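Putative histidinol-phosphate aminotransferase (PDB 3LY1) probably acts as a pyridoxal-phosphate-dependent aminotransferase of the class-II family, in the histidinol-phosphate aminotransferase subfamily. Local coordinates at residues G29-A34 with S259-Y264; S212-M217 with T263-S268. One frame throughout, in Å; residues are numbered along the deposited sequence. Where two conformers were deposited one is given.

Interaction 1. Residues G29-A34 with S259-Y264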
loop_
_atom_site.group_PDB
_atom_site.type_symbol
_atom_site.label_atom_id
_atom_site.label_comp_id
_atom_site.label_asym_id
_atom_site.label_seq_id
_atom_site.Cartn_x
_atom_site.Cartn_y
_atom_site.Cartn_z
ATOM N N GLY A 29 14.889 -15.123 -9.062
ATOM C CA GLY A 29 14.615 -14.767 -7.693
ATOM C C GLY A 29 15.129 -13.356 -7.493
ATOM O O GLY A 29 15.984 -12.884 -8.241
HETATM N N MSE A 30 14.576 -12.672 -6.502
HETATM C CA MSE A 30 15.240 -11.560 -5.852
HETATM C C MSE A 30 16.712 -11.878 -5.496
HETATM O O MSE A 30 17.075 -13.035 -5.282
HETATM C CB MSE A 30 14.473 -11.375 -4.544
HETATM C CG MSE A 30 14.545 -10.093 -3.885
HETATM SE SE MSE A 30 13.444 -10.239 -2.259
HETATM C CE MSE A 30 11.806 -10.807 -3.137
ATOM N N SER A 31 17.563 -10.858 -5.415
ATOM C CA SER A 31 18.936 -11.000 -4.850
ATOM C C SER A 31 18.978 -11.898 -3.597
ATOM O O SER A 31 18.116 -11.784 -2.734
ATOM C CB SER A 31 19.441 -9.597 -4.456
ATOM O OG SER A 31 20.564 -9.624 -3.589
ATOM N N PRO A 32 19.977 -12.792 -3.483
ATOM C CA PRO A 32 20.159 -13.611 -2.259
ATOM C C PRO A 32 20.268 -12.788 -0.956
ATOM O O PRO A 32 19.643 -13.119 0.060
ATOM C CB PRO A 32 21.443 -14.389 -2.553
ATOM C CG PRO A 32 21.430 -14.538 -4.079
ATOM C CD PRO A 32 20.891 -13.221 -4.569
ATOM N N LYS A 33 21.043 -11.722 -0.991
ATOM C CA LYS A 33 21.083 -10.785 0.112
ATOM C C LYS A 33 19.710 -10.115 0.408
ATOM O O LYS A 33 19.342 -9.964 1.571
ATOM C CB LYS A 33 22.145 -9.738 -0.178
ATOM C CG LYS A 33 23.552 -10.347 -0.170
ATOM C CD LYS A 33 24.599 -9.308 -0.517
ATOM N N ALA A 34 18.955 -9.760 -0.633
ATOM C CA ALA A 34 17.614 -9.184 -0.435
ATOM C C ALA A 34 16.649 -10.219 0.153
ATOM O O ALA A 34 15.804 -9.861 0.996
ATOM C CB ALA A 34 17.048 -8.601 -1.742
ATOM N N SER A 259 25.086 -4.658 -5.986
ATOM C CA SER A 259 25.281 -4.195 -7.353
ATOM C C SER A 259 25.586 -5.359 -8.318
ATOM O O SER A 259 25.266 -5.286 -9.502
ATOM C CB SER A 259 26.389 -3.134 -7.374
ATOM O OG SER A 259 27.627 -3.697 -6.972
ATOM N N ALA A 260 26.200 -6.418 -7.803
ATOM C CA ALA A 260 26.527 -7.590 -8.604
ATOM C C ALA A 260 25.231 -8.237 -9.120
ATOM O O ALA A 260 25.141 -8.636 -10.299
ATOM C CB ALA A 260 27.332 -8.585 -7.785
ATOM N N PHE A 261 24.218 -8.326 -8.254
ATOM C CA PHE A 261 22.940 -8.887 -8.672
ATOM C C PHE A 261 22.284 -8.058 -9.781
ATOM O O PHE A 261 21.762 -8.623 -10.723
ATOM C CB PHE A 261 21.951 -9.086 -7.510
ATOM C CG PHE A 261 20.600 -9.547 -7.971
ATOM C CD1 PHE A 261 20.369 -10.877 -8.240
ATOM C CD2 PHE A 261 19.568 -8.629 -8.194
ATOM C CE1 PHE A 261 19.116 -11.306 -8.690
ATOM C CE2 PHE A 261 18.335 -9.044 -8.641
ATOM C CZ PHE A 261 18.106 -10.393 -8.887
ATOM N N ILE A 262 22.309 -6.734 -9.668
ATOM C CA ILE A 262 21.643 -5.857 -10.659
ATOM C C ILE A 262 22.281 -6.061 -12.045
ATOM O O ILE A 262 21.605 -6.248 -13.074
ATOM C CB ILE A 262 21.703 -4.387 -10.190
ATOM C CG1 ILE A 262 20.888 -4.249 -8.896
ATOM C CG2 ILE A 262 21.191 -3.405 -11.253
ATOM C CD1 ILE A 262 19.345 -4.485 -9.094
ATOM N N THR A 263 23.607 -6.120 -12.048
ATOM C CA THR A 263 24.353 -6.458 -13.271
ATOM C C THR A 263 23.918 -7.792 -13.870
ATOM O O THR A 263 23.689 -7.877 -15.065
ATOM C CB THR A 263 25.856 -6.476 -12.979
ATOM O OG1 THR A 263 26.240 -5.146 -12.614
ATOM C CG2 THR A 263 26.659 -6.959 -14.209
ATOM N N TYR A 264 23.801 -8.812 -13.027
ATOM C CA TYR A 264 23.368 -10.150 -13.459
ATOM C C TYR A 264 21.907 -10.149 -13.986
ATOM O O TYR A 264 21.598 -10.802 -14.990
ATOM C CB TYR A 264 23.527 -11.145 -12.292
ATOM C CG TYR A 264 22.882 -12.496 -12.506
ATOM C CD1 TYR A 264 23.284 -13.333 -13.554
ATOM C CD2 TYR A 264 21.906 -12.961 -11.639
ATOM C CE1 TYR A 264 22.683 -14.581 -13.754
ATOM C CE2 TYR A 264 21.293 -14.209 -11.830
ATOM C CZ TYR A 264 21.678 -15.004 -12.886
ATOM O OH TYR A 264 21.070 -16.229 -13.057
#
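S31 lies over one face of the F261 phenyl ring, while G29 O and M30 C come in obliquely. S31 CB sits 4.0 Å from the centroid of the F261 ring and 23° off the ring normal, which meets the definition of a CH-pi contact. The backbone nitrogen S31 N covers the same ring further out, 3.5 Å from F261 CZ and displaced toward the rim. S31 thus spans the ring, with CB over the CG end, 3.7 Å from F261 CG, and N over the CZ end. G29 O reaches to 3.3 Å from F261 CZ, and P32 CD also approaches obliquely, 4.4 Å from F261 CD1. F261 reaches the loop because its CG is anti to the backbone N (chi1 175°), which carries the ring out from helix 259-283. No hydrogen bond crosses between the two segments, and F261 alone supplies 80 Å² of the 148 Å² buried.

The contact joins the loop leading into helix 32-40 to the first turn of helix 259-283, in an aminotransferase of fold type I. S31 is the N-cap of helix 32-40: its OG accepts from A34 N in a weak bond of 3.4 Å, with an N-H...O angle of 162°. The same OG is hydrogen-bonded to D258 OD2, and the other carboxylate oxygen of D258, OD1, accepts from F261 N. D258 thus links the N-terminal ends of both helices. M30, a selenomethionine, points away from F261; its side chain packs on M220 and A251 and on A45 of the second subunit, placing this loop near the dimer interface.

Interaction 2. Residues S212-M217 with T263-S268. With PLP (pyridoxal-5'-phosphate), chain E; EDO (1,2-ethanediol), chain H.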
loop_
_atom_site.group_PDB
_atom_site.type_symbol
_atom_site.label_atom_id
_atom_site.label_comp_id
_atom_site.label_asym_id
_atom_site.label_seq_id
_atom_site.Cartn_x
_atom_site.Cartn_y
_atom_site.Cartn_z
ATOM N N SER A 212 10.117 -3.511 -8.535
ATOM C CA SER A 212 9.388 -4.672 -9.025
ATOM C C SER A 212 10.069 -5.345 -10.243
ATOM O O SER A 212 9.707 -6.454 -10.571
ATOM C CB SER A 212 7.960 -4.295 -9.406
ATOM O OG SER A 212 7.159 -4.006 -8.290
ATOM N N LYS A 213 11.023 -4.684 -10.899
ATOM C CA LYS A 213 11.529 -5.158 -12.208
ATOM C C LYS A 213 13.003 -5.564 -12.143
ATOM O O LYS A 213 13.280 -6.701 -11.794
ATOM C CB LYS A 213 11.214 -4.155 -13.314
ATOM C CG LYS A 213 9.729 -3.665 -13.337
ATOM C CD LYS A 213 8.699 -4.748 -13.619
ATOM C CE LYS A 213 7.264 -4.251 -13.512
ATOM N NZ LYS A 213 6.261 -5.328 -13.806
ATOM N N ILE A 214 13.952 -4.670 -12.381
ATOM C CA ILE A 214 15.366 -5.092 -12.304
ATOM C C ILE A 214 15.659 -5.730 -10.931
ATOM O O ILE A 214 16.381 -6.745 -10.854
ATOM C CB ILE A 214 16.376 -3.942 -12.615
ATOM C CG1 ILE A 214 17.803 -4.487 -12.800
ATOM C CG2 ILE A 214 16.372 -2.897 -11.556
ATOM C CD1 ILE A 214 18.213 -4.672 -14.222
ATOM N N HIS A 215 15.087 -5.156 -9.860
ATOM C CA HIS A 215 15.342 -5.642 -8.510
ATOM C C HIS A 215 14.526 -6.894 -8.182
ATOM O O HIS A 215 14.681 -7.459 -7.120
ATOM C CB HIS A 215 15.066 -4.550 -7.458
ATOM C CG HIS A 215 16.081 -3.437 -7.439
ATOM N ND1 HIS A 215 17.218 -3.492 -6.673
ATOM C CD2 HIS A 215 16.115 -2.245 -8.082
ATOM C CE1 HIS A 215 17.908 -2.377 -6.836
ATOM N NE2 HIS A 215 17.263 -1.606 -7.688
ATOM N N ALA A 216 13.627 -7.306 -9.064
ATOM C CA ALA A 216 12.937 -8.602 -8.920
ATOM C C ALA A 216 12.063 -8.732 -7.659
ATOM O O ALA A 216 11.947 -9.813 -7.107
ATOM C CB ALA A 216 13.968 -9.775 -8.988
HETATM N N MSE A 217 11.399 -7.656 -7.248
HETATM C CA MSE A 217 10.622 -7.665 -6.000
HETATM C C MSE A 217 9.163 -7.242 -6.209
HETATM O O MSE A 217 8.564 -6.620 -5.306
HETATM C CB MSE A 217 11.283 -6.727 -4.982
HETATM C CG MSE A 217 12.700 -7.068 -4.633
HETATM SE SE MSE A 217 13.668 -5.687 -3.497
HETATM C CE MSE A 217 12.282 -5.213 -2.569
ATOM N N THR A 263 23.607 -6.120 -12.048
ATOM C CA THR A 263 24.353 -6.458 -13.271
ATOM C C THR A 263 23.918 -7.792 -13.870
ATOM O O THR A 263 23.689 -7.877 -15.065
ATOM C CB THR A 263 25.856 -6.476 -12.979
ATOM O OG1 THR A 263 26.240 -5.146 -12.614
ATOM C CG2 THR A 263 26.659 -6.959 -14.209
ATOM N N TYR A 264 23.801 -8.812 -13.027
ATOM C CA TYR A 264 23.368 -10.150 -13.459
ATOM C C TYR A 264 21.907 -10.149 -13.986
ATOM O O TYR A 264 21.598 -10.802 -14.990
ATOM C CB TYR A 264 23.527 -11.145 -12.292
ATOM C CG TYR A 264 22.882 -12.496 -12.506
ATOM C CD1 TYR A 264 23.284 -13.333 -13.554
ATOM C CD2 TYR A 264 21.906 -12.961 -11.639
ATOM C CE1 TYR A 264 22.683 -14.581 -13.754
ATOM C CE2 TYR A 264 21.293 -14.209 -11.830
ATOM C CZ TYR A 264 21.678 -15.004 -12.886
ATOM O OH TYR A 264 21.070 -16.229 -13.057
ATOM N N SER A 265 21.040 -9.441 -13.266
ATOM C CA SER A 265 19.626 -9.287 -13.613
ATOM C C SER A 265 19.491 -8.713 -15.037
ATOM O O SER A 265 18.759 -9.244 -15.836
ATOM C CB SER A 265 18.917 -8.417 -12.552
ATOM O OG SER A 265 17.521 -8.259 -12.794
ATOM N N LYS A 266 20.244 -7.676 -15.372
ATOM C CA LYS A 266 20.230 -7.112 -16.732
ATOM C C LYS A 266 20.822 -8.096 -17.774
ATOM O O LYS A 266 20.239 -8.343 -18.842
ATOM C CB LYS A 266 21.027 -5.796 -16.785
ATOM C CG LYS A 266 21.258 -5.304 -18.200
ATOM C CD LYS A 266 21.759 -3.897 -18.279
ATOM C CE LYS A 266 21.639 -3.387 -19.701
ATOM N NZ LYS A 266 22.400 -4.248 -20.654
ATOM N N LYS A 267 21.983 -8.661 -17.448
ATOM C CA LYS A 267 22.692 -9.548 -18.381
ATOM C C LYS A 267 21.844 -10.751 -18.753
ATOM O O LYS A 267 21.747 -11.092 -19.938
ATOM C CB LYS A 267 24.024 -10.010 -17.794
ATOM C CG LYS A 267 24.824 -10.937 -18.750
ATOM C CD LYS A 267 26.133 -11.476 -18.120
ATOM C CE LYS A 267 27.165 -11.962 -19.181
ATOM N NZ LYS A 267 26.543 -12.360 -20.516
ATOM N N SER A 268 21.208 -11.376 -17.756
ATOM C CA SER A 268 20.322 -12.518 -18.007
ATOM C C SER A 268 19.151 -12.102 -18.905
ATOM O O SER A 268 18.767 -12.830 -19.833
ATOM C CB SER A 268 19.815 -13.135 -16.697
ATOM O OG SER A 268 18.865 -14.178 -16.933
HETATM N N1 PLP E . 4.615 1.309 -14.501
HETATM C C2 PLP E . 4.730 0.438 -15.565
HETATM C C2A PLP E . 5.136 0.990 -16.909
HETATM C C3 PLP E . 4.432 -0.909 -15.360
HETATM O O3 PLP E . 4.526 -1.763 -16.412
HETATM C C4 PLP E . 4.026 -1.355 -14.083
HETATM C C4A PLP E . 3.828 -2.824 -13.810
HETATM O O4A PLP E . 3.115 -3.416 -14.603
HETATM C C5 PLP E . 3.906 -0.452 -13.020
HETATM C C6 PLP E . 4.197 0.889 -13.270
HETATM C C5A PLP E . 3.460 -0.873 -11.636
HETATM O O4P PLP E . 4.333 -1.814 -10.984
HETATM P P PLP E . 4.495 -1.828 -9.397
HETATM O O1P PLP E . 3.244 -1.400 -8.697
HETATM O O2P PLP E . 5.651 -0.886 -9.188
HETATM O O3P PLP E . 4.871 -3.279 -9.143
HETATM C C1 EDO H . 15.707 1.845 -7.170
HETATM O O1 EDO H . 15.424 2.374 -8.461
HETATM C C2 EDO H . 17.061 2.370 -6.725
HETATM O O2 EDO H . 18.061 1.554 -7.322
#
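The loop that carries the cofactor-binding residues S212 and K213 meets helix 259-283 through one hydrogen bond, from S265 OG to I214 O at 2.7 Å. The donor lies in the carbonyl plane, on a lone pair, with a C=O...O angle of 131°. With chi1 near 180° (-178°), the S265 hydroxyl projects from the helix toward I214 O, and N26 ND2 is hydrogen-bonded to both S265 OG and K213 O. I214 adds an apolar layer beside the bond between the segments: its CG1 is 3.8 Å from S265 OG, and its CD1 lies against the neighbouring residue of the helix, 4.0 Å from K266 CB. The aliphatic root of K266 does that touching, while its amino end turns away to a salt bridge with D270 and a hydrogen bond to N187.

I214 and H215 are the central residues of a type I beta turn from K213 to A216, closed by the backbone hydrogen bond from A216 N to K213 O. In fold-type I transaminases such as this family, a lysine following the strand that ends at T210 characteristically forms the Schiff base with the cofactor. Here K213 NZ stops 3.5 Å from C4A of the pyridoxal phosphate, which is modelled with its aldehyde oxygen, so no covalent link is present in the model. S212 OG donates to the phosphate oxygen O3P at 2.5 Å. T210 OG1 is hydrogen-bonded both to that hydroxyl and to the cofactor, and Y48 of the second subunit hydrogen-bonds through its OH to K213 NZ and packs on S212.

Interactions 1 and 2 share helix 259-283 and the residues T263 and Y264, and their centres are 7 Å apart. F261 faces the 29-34 segment and S265, one turn later, hydrogen-bonds to the cofactor loop. The contacts also touch directly: F261 CE2 is 3.7 Å from I214 O, the carbonyl that accepts from S265, and M30 CG is 3.6 Å from M217 CG. I262 CD1 packs 3.4 Å from H215 ND1. Interaction 2 contains two cofactor-binding residues, whereas interaction 1 is further from the cofactor: the side chain of M30 is about 12 Å from the bound pyridoxal phosphate, and that of F261 about 10 Å from that of K213.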